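PDB 6D1P: glycosyl hydrolases family 2, sugar binding domain protein from Bacteroides uniformis str. 3978 T3 ii, which probably hydrolyses O-glycosidic bonds as a family 2 glycoside hydrolase, a beta-glucuronidase of a human gut bacterium. Local coordinates for residues Gln116-Tyr121 / Asp135-Asp140; Glu449-Ala454 / Ile474-Ser479; Gly485-Arg490 / Asn595-Val600. All blocks are in the same frame, centred on the assembly; numbering follows the deposited sequence.

Contact 1: Gln116-Tyr121 / Asp135-Asp140; sequences QKTEVY and DEWKAD
Thr-118 and Val-120 press on the benzene end of the Trp-137 indole. Thr-118 CG2 lies 3.5 Å from Trp-137 CH2, and Val-120 CG2 reaches that CH2 at 3.8 Å. Both methyls come in at the ring edge, close to its plane. His-130 and Phe-111 also stack with the indole. Trp-137 CG sits between its backbone N and carbonyl carbon (chi1 55°), which carries the ring across to the other strand. Further along, packing is thinner, with Val-120 CG1 4.2 Å from Ala-139 CB. Over these short segments the strand axes approach to 9.0 Å, at 24° between their directions. They belong to the two facing sheets of the beta-sandwich of the sugar binding domain, so side chains alone join them here. The outer side is polar and partly open to solvent. The side chains of Lys-117 and Glu-119 leave their strand away from the other segment, and so does that of solvent-exposed Lys-138 on the facing strand. Tyr-121 OH donates to Glu-119 OE1 at 2.8 Å, and Lys-117 forms a salt bridge with Asp-173, a potassium ligand. The meeting of methyls and indole edge is apolar and without direction, so it holds the sheets by shape and burial.

Contact 2: Glu449-Ala454 / Ile474-Ser479; sequences ELHDLA and IVDVYS
His-451 CG is anti to the backbone N (chi1 168°), and this swings the imidazole off the helix toward the turn at Ile-474 to Asp-476. With chi2 at 85°, one ring face lies under Ile-474 O. That oxygen stands 3.5 Å above the ring plane, over its centre. Ile-474 CG2 packs alongside, 3.7 Å from His-451 CB. Asp-476 comes from another direction, at the ring edge. Its OD2 is 3.7 Å from His-451 CE1, and the ring and carboxylate planes are 63° apart. The two groups touch through a carbon, and their polar bonds go elsewhere. His-451 ND1 is hydrogen-bonded to Thr-463 OG1. Asp-476 OD2 is gripped twice, by His-455 NE2 and by Thr-463 N. The His-455 ring also meets that of His-451. Val-475 CA lies obliquely off the imidazole, 3.7 Å from ND1 of His-451.

This is packing within the TIM barrel. Helix 440-457 leads into strand 462-466, which pairs in parallel with strand 477-479. The contact sets the helix against the turn that leads into strand 477-479. Without the imidazole, as with an alanine here in place of His-451, Thr-463 OG1 would probably lose its partner and a gap would open beneath the Ile-474 carbonyl. A carbonyl oxygen over the ring and a carboxylate at its edge would both be expected to favour some positive character on the imidazole, though its charge is not seen.

Contact 3: Gly485-Arg490 / Asn595-Val600; sequences GWYGRR and NQKGVV
Lys-597 meets Tyr-487 and Trp-486 through the end of its chain. Polar bonds come first. Lys-597 NZ donates to Tyr-487 OH at 2.9 Å. The same nitrogen forms a salt bridge with Asp-516. It also donates to water 1, at 3.1 Å from NZ. That water lies in the plane of the Trp-486 indole, at its edge, and accepts from NE1 at 3.3 Å. One ammonium group is therefore tied to a phenol, a carboxylate and a water. The lysine chain runs extended until its last torsion, where it bends (chi4 71°) and brings NZ to the phenol oxygen.

Asn-595 and Lys-597 are the two ends of an Asn-x-Lys motif. In related bacterial beta-glucuronidases this motif recognises the sugar carboxylate, and it probably does so here. The motif is folded as an Asx turn: Asn-595 OD1 accepts from Lys-597 N at 3.1 Å, with an N-H...O angle of 151°. Next to it, Gly-598 N donates to Asp-580, a sodium ligand.

The remaining contacts are van der Waals and aromatic. Lys-597 CE sits obliquely against the indole, 3.7 Å from Trp-486 NE1. Trp-486 CD1 lies over the centre of the Tyr-487 ring, 3.4 Å above its plane. Trp-483 meets Tyr-487 edge-to-face and also touches Lys-597. Glycerol and thiocyanate, probably from the crystallisation liquor, each lie about 4 Å from the Tyr-487 side chain.

In the fold
The three contacts follow one another along the chain. Contact 1 joins the two sheets of the sugar binding domain. Contacts 2 and 3 both lie in the TIM barrel domain. Strand 477-479, which ends contact 2, leads into the loop that opens contact 3. Contact 2 has its centre about 28 Å from those of both contact 1 and contact 3. The centres of contacts 1 and 3 are about 37 Å apart. None touches another: nearest atoms are about 12 Å from contact 2 to either of the others, and about 17 Å between contacts 1 and 3. Helix 397-414 links the first two: its Asn-409 and Gln-413 bond to Asp-135 and Glu-136, while its Leu-407 packs on Leu-450. The sandwich is thus docked on the barrel, whose loops carry the probable sugar-recognition motif.

Contact 1: Gln116-Tyr121 / Asp135-Asp140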
loop_
_atom_site.group_PDB
_atom_site.type_symbol
_atom_site.label_atom_id
_atom_site.label_comp_id
_atom_site.label_asym_id
_atom_site.label_seq_id
_atom_site.Cartn_x
_atom_site.Cartn_y
_atom_site.Cartn_z
ATOM N N GLN A 116 9.658 -0.465 13.078
ATOM C CA GLN A 116 10.460 0.391 13.950
ATOM C C GLN A 116 9.912 0.256 15.373
ATOM O O GLN A 116 10.673 0.112 16.328
ATOM C CB GLN A 116 10.435 1.845 13.472
ATOM C CG GLN A 116 11.088 2.058 12.108
ATOM C CD GLN A 116 12.579 2.046 12.203
ATOM O OE1 GLN A 116 13.128 2.541 13.178
ATOM N NE2 GLN A 116 13.257 1.474 11.200
ATOM N N LYS A 117 8.587 0.277 15.497
ATOM C CA LYS A 117 7.905 -0.032 16.746
ATOM C C LYS A 117 7.331 -1.439 16.654
ATOM O O LYS A 117 6.857 -1.854 15.591
ATOM C CB LYS A 117 6.785 0.975 17.038
ATOM C CG LYS A 117 7.168 2.453 16.878
ATOM C CD LYS A 117 6.080 3.349 17.497
ATOM C CE LYS A 117 6.488 4.814 17.575
ATOM N NZ LYS A 117 6.658 5.357 16.232
ATOM N N THR A 118 7.363 -2.174 17.767
ATOM C CA THR A 118 6.972 -3.580 17.747
ATOM C C THR A 118 6.146 -3.907 18.985
ATOM O O THR A 118 6.426 -3.408 20.076
ATOM C CB THR A 118 8.205 -4.505 17.666
ATOM O OG1 THR A 118 8.998 -4.173 16.516
ATOM C CG2 THR A 118 7.793 -5.954 17.574
ATOM N N GLU A 119 5.109 -4.732 18.803
ATOM C CA GLU A 119 4.262 -5.202 19.894
ATOM C C GLU A 119 4.089 -6.713 19.792
ATOM O O GLU A 119 3.847 -7.246 18.706
ATOM C CB GLU A 119 2.891 -4.523 19.878
ATOM C CG GLU A 119 2.912 -3.017 20.012
ATOM C CD GLU A 119 1.517 -2.388 19.890
ATOM O OE1 GLU A 119 0.526 -3.132 19.715
ATOM O OE2 GLU A 119 1.405 -1.142 19.978
ATOM N N VAL A 120 4.196 -7.395 20.932
ATOM C CA VAL A 120 4.232 -8.852 20.996
ATOM C C VAL A 120 3.010 -9.363 21.755
ATOM O O VAL A 120 2.730 -8.907 22.870
ATOM C CB VAL A 120 5.522 -9.344 21.670
ATOM C CG1 VAL A 120 5.648 -10.836 21.506
ATOM C CG2 VAL A 120 6.705 -8.630 21.085
ATOM N N TYR A 121 2.311 -10.340 21.173
ATOM C CA TYR A 121 1.101 -10.888 21.767
ATOM C C TYR A 121 1.193 -12.399 21.860
ATOM O O TYR A 121 1.585 -13.059 20.897
ATOM C CB TYR A 121 -0.133 -10.517 20.948
ATOM C CG TYR A 121 -0.431 -9.043 20.868
ATOM C CD1 TYR A 121 0.272 -8.210 19.996
ATOM C CD2 TYR A 121 -1.449 -8.486 21.634
ATOM C CE1 TYR A 121 -0.027 -6.852 19.915
ATOM C CE2 TYR A 121 -1.747 -7.137 21.563
ATOM C CZ TYR A 121 -1.041 -6.321 20.709
ATOM O OH TYR A 121 -1.361 -4.978 20.651
ATOM N N ASP A 135 18.302 -2.119 17.934
ATOM C CA ASP A 135 18.877 -2.753 19.109
ATOM C C ASP A 135 18.121 -4.042 19.428
ATOM O O ASP A 135 17.015 -4.282 18.932
ATOM C CB ASP A 135 18.843 -1.797 20.309
ATOM C CG ASP A 135 17.448 -1.218 20.568
ATOM O OD1 ASP A 135 16.612 -1.200 19.633
ATOM O OD2 ASP A 135 17.191 -0.777 21.711
ATOM N N GLU A 136 18.733 -4.875 20.263
ATOM C CA GLU A 136 18.146 -6.153 20.636
ATOM C C GLU A 136 17.315 -5.997 21.892
ATOM O O GLU A 136 17.610 -5.169 22.759
ATOM C CB GLU A 136 19.218 -7.207 20.889
ATOM C CG GLU A 136 20.222 -7.327 19.786
ATOM C CD GLU A 136 21.186 -8.460 20.021
ATOM O OE1 GLU A 136 21.510 -8.728 21.196
ATOM O OE2 GLU A 136 21.602 -9.089 19.034
ATOM N N TRP A 137 16.287 -6.833 21.996
ATOM C CA TRP A 137 15.353 -6.775 23.112
ATOM C C TRP A 137 14.638 -8.115 23.154
ATOM O O TRP A 137 14.731 -8.911 22.218
ATOM C CB TRP A 137 14.385 -5.593 22.955
ATOM C CG TRP A 137 13.655 -5.616 21.620
ATOM C CD1 TRP A 137 14.156 -5.270 20.397
ATOM C CD2 TRP A 137 12.293 -5.998 21.400
ATOM N NE1 TRP A 137 13.196 -5.425 19.428
ATOM C CE2 TRP A 137 12.042 -5.875 20.016
ATOM C CE3 TRP A 137 11.267 -6.444 22.234
ATOM C CZ2 TRP A 137 10.809 -6.190 19.449
ATOM C CZ3 TRP A 137 10.031 -6.755 21.663
ATOM C CH2 TRP A 137 9.822 -6.634 20.282
ATOM N N LYS A 138 13.922 -8.364 24.247
ATOM C CA LYS A 138 13.223 -9.632 24.397
ATOM C C LYS A 138 11.848 -9.410 25.019
ATOM O O LYS A 138 11.545 -8.351 25.570
ATOM C CB LYS A 138 14.039 -10.626 25.232
ATOM C CG LYS A 138 14.248 -10.219 26.686
ATOM C CD LYS A 138 15.051 -11.285 27.425
ATOM C CE LYS A 138 15.473 -10.804 28.788
ATOM N NZ LYS A 138 14.288 -10.304 29.544
ATOM N N ALA A 139 11.013 -10.442 24.921
ATOM C CA ALA A 139 9.689 -10.468 25.532
ATOM C C ALA A 139 9.553 -11.771 26.304
ATOM O O ALA A 139 9.695 -12.855 25.724
ATOM C CB ALA A 139 8.583 -10.348 24.476
ATOM N N ASP A 140 9.280 -11.666 27.600
ATOM C CA ASP A 140 9.167 -12.831 28.467
ATOM C C ASP A 140 7.726 -13.326 28.410
ATOM O O ASP A 140 6.825 -12.707 28.984
ATOM C CB ASP A 140 9.591 -12.476 29.894
ATOM C CG ASP A 140 9.872 -13.709 30.748
ATOM O OD1 ASP A 140 9.008 -14.610 30.788
ATOM O OD2 ASP A 140 10.963 -13.777 31.375
#

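Contact 2: Glu449-Ala454 / Ile474-Ser479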
loop_
_atom_site.group_PDB
_atom_site.type_symbol
_atom_site.label_atom_id
_atom_site.label_comp_id
_atom_site.label_asym_id
_atom_site.label_seq_id
_atom_site.Cartn_x
_atom_site.Cartn_y
_atom_site.Cartn_z
ATOM N N GLU A 449 25.435 15.379 27.187
ATOM C CA GLU A 449 24.895 14.342 28.062
ATOM C C GLU A 449 25.191 12.949 27.511
ATOM O O GLU A 449 25.547 12.034 28.264
ATOM C CB GLU A 449 23.384 14.528 28.242
ATOM C CG GLU A 449 22.724 13.398 29.043
ATOM C CD GLU A 449 21.191 13.481 29.132
ATOM O OE1 GLU A 449 20.592 14.541 28.833
ATOM O OE2 GLU A 449 20.585 12.464 29.527
ATOM N N LEU A 450 25.023 12.772 26.194
ATOM C CA LEU A 450 25.268 11.473 25.573
ATOM C C LEU A 450 26.742 11.105 25.643
ATOM O O LEU A 450 27.078 9.960 25.948
ATOM C CB LEU A 450 24.777 11.465 24.118
ATOM C CG LEU A 450 23.253 11.419 23.904
ATOM C CD1 LEU A 450 22.893 11.497 22.402
ATOM C CD2 LEU A 450 22.632 10.168 24.525
ATOM N N HIS A 451 27.636 12.062 25.397
ATOM C CA HIS A 451 29.063 11.762 25.530
ATOM C C HIS A 451 29.402 11.287 26.941
ATOM O O HIS A 451 30.129 10.299 27.113
ATOM C CB HIS A 451 29.904 12.980 25.158
ATOM C CG HIS A 451 31.346 12.842 25.533
ATOM N ND1 HIS A 451 32.269 12.212 24.726
ATOM C CD2 HIS A 451 32.018 13.236 26.641
ATOM C CE1 HIS A 451 33.449 12.238 25.318
ATOM N NE2 HIS A 451 33.323 12.859 26.477
ATOM N N ASP A 452 28.865 11.966 27.962
ATOM C CA ASP A 452 29.137 11.568 29.338
ATOM C C ASP A 452 28.536 10.206 29.644
ATOM O O ASP A 452 29.122 9.415 30.395
ATOM C CB ASP A 452 28.593 12.613 30.311
ATOM C CG ASP A 452 29.315 13.922 30.216
ATOM O OD1 ASP A 452 30.497 13.904 29.861
ATOM O OD2 ASP A 452 28.709 14.977 30.487
ATOM N N LEU A 453 27.359 9.923 29.082
ATOM C CA LEU A 453 26.722 8.632 29.313
ATOM C C LEU A 453 27.573 7.502 28.749
ATOM O O LEU A 453 27.767 6.476 29.409
ATOM C CB LEU A 453 25.314 8.619 28.699
ATOM C CG LEU A 453 24.470 7.343 28.787
ATOM C CD1 LEU A 453 24.405 6.875 30.213
ATOM C CD2 LEU A 453 23.032 7.544 28.237
ATOM N N ALA A 454 28.095 7.681 27.531
ATOM C CA ALA A 454 28.951 6.667 26.926
ATOM C C ALA A 454 30.234 6.477 27.731
ATOM O O ALA A 454 30.616 5.348 28.065
ATOM C CB ALA A 454 29.272 7.054 25.484
ATOM N N ILE A 474 33.057 18.245 21.808
ATOM C CA ILE A 474 32.497 17.491 22.925
ATOM C C ILE A 474 33.043 16.074 22.958
ATOM O O ILE A 474 33.396 15.566 24.026
ATOM C CB ILE A 474 30.958 17.501 22.855
ATOM C CG1 ILE A 474 30.391 18.835 23.324
ATOM C CG2 ILE A 474 30.366 16.379 23.709
ATOM C CD1 ILE A 474 28.920 19.037 22.931
ATOM N N VAL A 475 33.125 15.413 21.804
ATOM C CA VAL A 475 33.468 13.990 21.733
ATOM C C VAL A 475 34.974 13.769 21.696
ATOM O O VAL A 475 35.762 14.721 21.589
ATOM C CB VAL A 475 32.845 13.338 20.491
ATOM C CG1 VAL A 475 31.344 13.445 20.533
ATOM C CG2 VAL A 475 33.407 14.008 19.237
ATOM N N ASP A 476 35.389 12.502 21.744
ATOM C CA ASP A 476 36.816 12.221 21.638
ATOM C C ASP A 476 37.315 12.379 20.203
ATOM O O ASP A 476 38.332 13.034 19.969
ATOM C CB ASP A 476 37.108 10.832 22.179
ATOM C CG ASP A 476 36.660 10.678 23.609
ATOM O OD1 ASP A 476 37.107 11.495 24.451
ATOM O OD2 ASP A 476 35.857 9.760 23.891
ATOM N N VAL A 477 36.600 11.817 19.221
ATOM C CA VAL A 477 37.051 11.814 17.836
ATOM C C VAL A 477 35.983 12.438 16.942
ATOM O O VAL A 477 34.788 12.162 17.087
ATOM C CB VAL A 477 37.403 10.389 17.365
ATOM C CG1 VAL A 477 37.911 10.429 15.945
ATOM C CG2 VAL A 477 38.451 9.763 18.287
ATOM N N TYR A 478 36.418 13.266 15.997
ATOM C CA TYR A 478 35.499 14.057 15.202
ATOM C C TYR A 478 35.769 13.881 13.716
ATOM O O TYR A 478 36.929 13.839 13.287
ATOM C CB TYR A 478 35.589 15.543 15.545
ATOM C CG TYR A 478 34.639 16.355 14.717
ATOM C CD1 TYR A 478 33.286 16.328 14.987
ATOM C CD2 TYR A 478 35.085 17.114 13.645
ATOM C CE1 TYR A 478 32.391 17.046 14.226
ATOM C CE2 TYR A 478 34.195 17.846 12.874
ATOM C CZ TYR A 478 32.838 17.797 13.177
ATOM O OH TYR A 478 31.909 18.501 12.445
ATOM N N SER A 479 34.687 13.798 12.937
ATOM C CA SER A 479 34.742 13.786 11.483
ATOM C C SER A 479 33.971 14.980 10.947
ATOM O O SER A 479 32.782 15.134 11.272
ATOM C CB SER A 479 34.144 12.492 10.918
ATOM O OG SER A 479 34.145 12.529 9.503
#

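Contact 3: Gly485-Arg490 / Asn595-Val600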
loop_
_atom_site.group_PDB
_atom_site.type_symbol
_atom_site.label_atom_id
_atom_site.label_comp_id
_atom_site.label_asym_id
_atom_site.label_seq_id
_atom_site.Cartn_x
_atom_site.Cartn_y
_atom_site.Cartn_z
ATOM N N GLY A 485 36.104 16.578 -4.819
ATOM C CA GLY A 485 35.714 16.080 -6.116
ATOM C C GLY A 485 34.277 15.611 -6.233
ATOM O O GLY A 485 33.826 15.334 -7.356
ATOM N N TRP A 486 33.530 15.510 -5.128
ATOM C CA TRP A 486 32.149 15.051 -5.202
ATOM C C TRP A 486 31.178 16.162 -4.824
ATOM O O TRP A 486 30.522 16.715 -5.700
ATOM C CB TRP A 486 31.890 13.797 -4.363
ATOM C CG TRP A 486 30.558 13.263 -4.782
ATOM C CD1 TRP A 486 29.374 13.287 -4.068
ATOM C CD2 TRP A 486 30.240 12.714 -6.065
ATOM N NE1 TRP A 486 28.348 12.739 -4.835
ATOM C CE2 TRP A 486 28.857 12.386 -6.059
ATOM C CE3 TRP A 486 30.993 12.451 -7.216
ATOM C CZ2 TRP A 486 28.226 11.801 -7.155
ATOM C CZ3 TRP A 486 30.357 11.870 -8.302
ATOM C CH2 TRP A 486 28.982 11.557 -8.266
ATOM N N TYR A 487 31.048 16.501 -3.546
ATOM C CA TYR A 487 30.184 17.618 -3.195
ATOM C C TYR A 487 30.919 18.949 -3.144
ATOM O O TYR A 487 30.262 19.998 -3.150
ATOM C CB TYR A 487 29.499 17.368 -1.852
ATOM C CG TYR A 487 28.552 16.194 -1.833
ATOM C CD1 TYR A 487 27.450 16.149 -2.691
ATOM C CD2 TYR A 487 28.743 15.139 -0.939
ATOM C CE1 TYR A 487 26.567 15.078 -2.661
ATOM C CE2 TYR A 487 27.867 14.063 -0.905
ATOM C CZ TYR A 487 26.771 14.050 -1.764
ATOM O OH TYR A 487 25.900 12.995 -1.748
ATOM N N GLY A 488 32.251 18.932 -3.089
ATOM C CA GLY A 488 33.005 20.165 -3.108
ATOM C C GLY A 488 34.362 20.083 -3.776
ATOM O O GLY A 488 35.097 19.117 -3.568
ATOM N N ARG A 489 34.687 21.095 -4.586
ATOM C CA ARG A 489 36.000 21.274 -5.198
ATOM C C ARG A 489 36.427 20.045 -6.005
ATOM O O ARG A 489 35.591 19.208 -6.369
ATOM C CB ARG A 489 37.033 21.617 -4.116
ATOM C CG ARG A 489 36.514 22.655 -3.110
ATOM C CD ARG A 489 37.615 23.215 -2.214
ATOM N NE ARG A 489 38.676 23.797 -3.023
ATOM C CZ ARG A 489 39.930 23.945 -2.611
ATOM N NH1 ARG A 489 40.278 23.552 -1.388
ATOM N NH2 ARG A 489 40.839 24.474 -3.428
ATOM N N ARG A 490 37.718 19.933 -6.294
ATOM C CA ARG A 490 38.236 18.868 -7.137
ATOM C C ARG A 490 38.803 17.754 -6.266
ATOM O O ARG A 490 39.141 17.962 -5.097
ATOM C CB ARG A 490 39.300 19.423 -8.093
ATOM C CG ARG A 490 38.756 20.487 -9.070
ATOM C CD ARG A 490 39.846 21.063 -9.995
ATOM N NE ARG A 490 40.989 21.574 -9.241
ATOM C CZ ARG A 490 42.261 21.183 -9.396
ATOM N NH1 ARG A 490 42.590 20.279 -10.312
ATOM N NH2 ARG A 490 43.225 21.718 -8.633
ATOM N N ASN A 595 21.159 4.809 -3.688
ATOM C CA ASN A 595 22.395 5.559 -3.504
ATOM C C ASN A 595 23.500 4.754 -4.179
ATOM O O ASN A 595 23.772 3.619 -3.782
ATOM C CB ASN A 595 22.629 5.767 -2.014
ATOM C CG ASN A 595 23.885 6.575 -1.708
ATOM O OD1 ASN A 595 24.986 6.275 -2.188
ATOM N ND2 ASN A 595 23.719 7.610 -0.890
ATOM N N GLN A 596 24.076 5.285 -5.258
ATOM C CA GLN A 596 25.027 4.532 -6.073
ATOM C C GLN A 596 26.495 4.831 -5.728
ATOM O O GLN A 596 27.369 4.765 -6.599
ATOM C CB GLN A 596 24.739 4.787 -7.550
ATOM C CG GLN A 596 23.285 4.330 -7.897
ATOM C CD GLN A 596 22.858 4.662 -9.326
ATOM O OE1 GLN A 596 22.131 5.639 -9.564
ATOM N NE2 GLN A 596 23.292 3.846 -10.277
ATOM N N LYS A 597 26.800 5.116 -4.460
ATOM C CA LYS A 597 28.182 5.347 -4.057
ATOM C C LYS A 597 28.919 4.070 -3.660
ATOM O O LYS A 597 30.015 4.159 -3.091
ATOM C CB LYS A 597 28.227 6.340 -2.908
ATOM C CG LYS A 597 27.877 7.757 -3.308
ATOM C CD LYS A 597 27.873 8.668 -2.060
ATOM C CE LYS A 597 27.525 10.107 -2.419
ATOM N NZ LYS A 597 26.094 10.301 -2.799
ATOM N N GLY A 598 28.349 2.893 -3.927
ATOM C CA GLY A 598 29.040 1.662 -3.617
ATOM C C GLY A 598 30.171 1.390 -4.592
ATOM O O GLY A 598 30.248 1.963 -5.677
ATOM N N VAL A 599 31.094 0.507 -4.202
ATOM C CA VAL A 599 31.992 -0.068 -5.197
ATOM C C VAL A 599 31.489 -1.416 -5.686
ATOM O O VAL A 599 32.147 -2.057 -6.523
ATOM C CB VAL A 599 33.452 -0.165 -4.693
ATOM C CG1 VAL A 599 34.080 1.214 -4.681
ATOM C CG2 VAL A 599 33.535 -0.793 -3.302
ATOM N N VAL A 600 30.331 -1.860 -5.197
ATOM C CA VAL A 600 29.650 -3.044 -5.704
ATOM C C VAL A 600 28.167 -2.719 -5.757
ATOM O O VAL A 600 27.666 -1.885 -4.991
ATOM C CB VAL A 600 29.878 -4.317 -4.843
ATOM C CG1 VAL A 600 31.370 -4.566 -4.558
ATOM C CG2 VAL A 600 29.099 -4.240 -3.554
HETATM O O HOH W 1 25.073 12.361 -4.887
#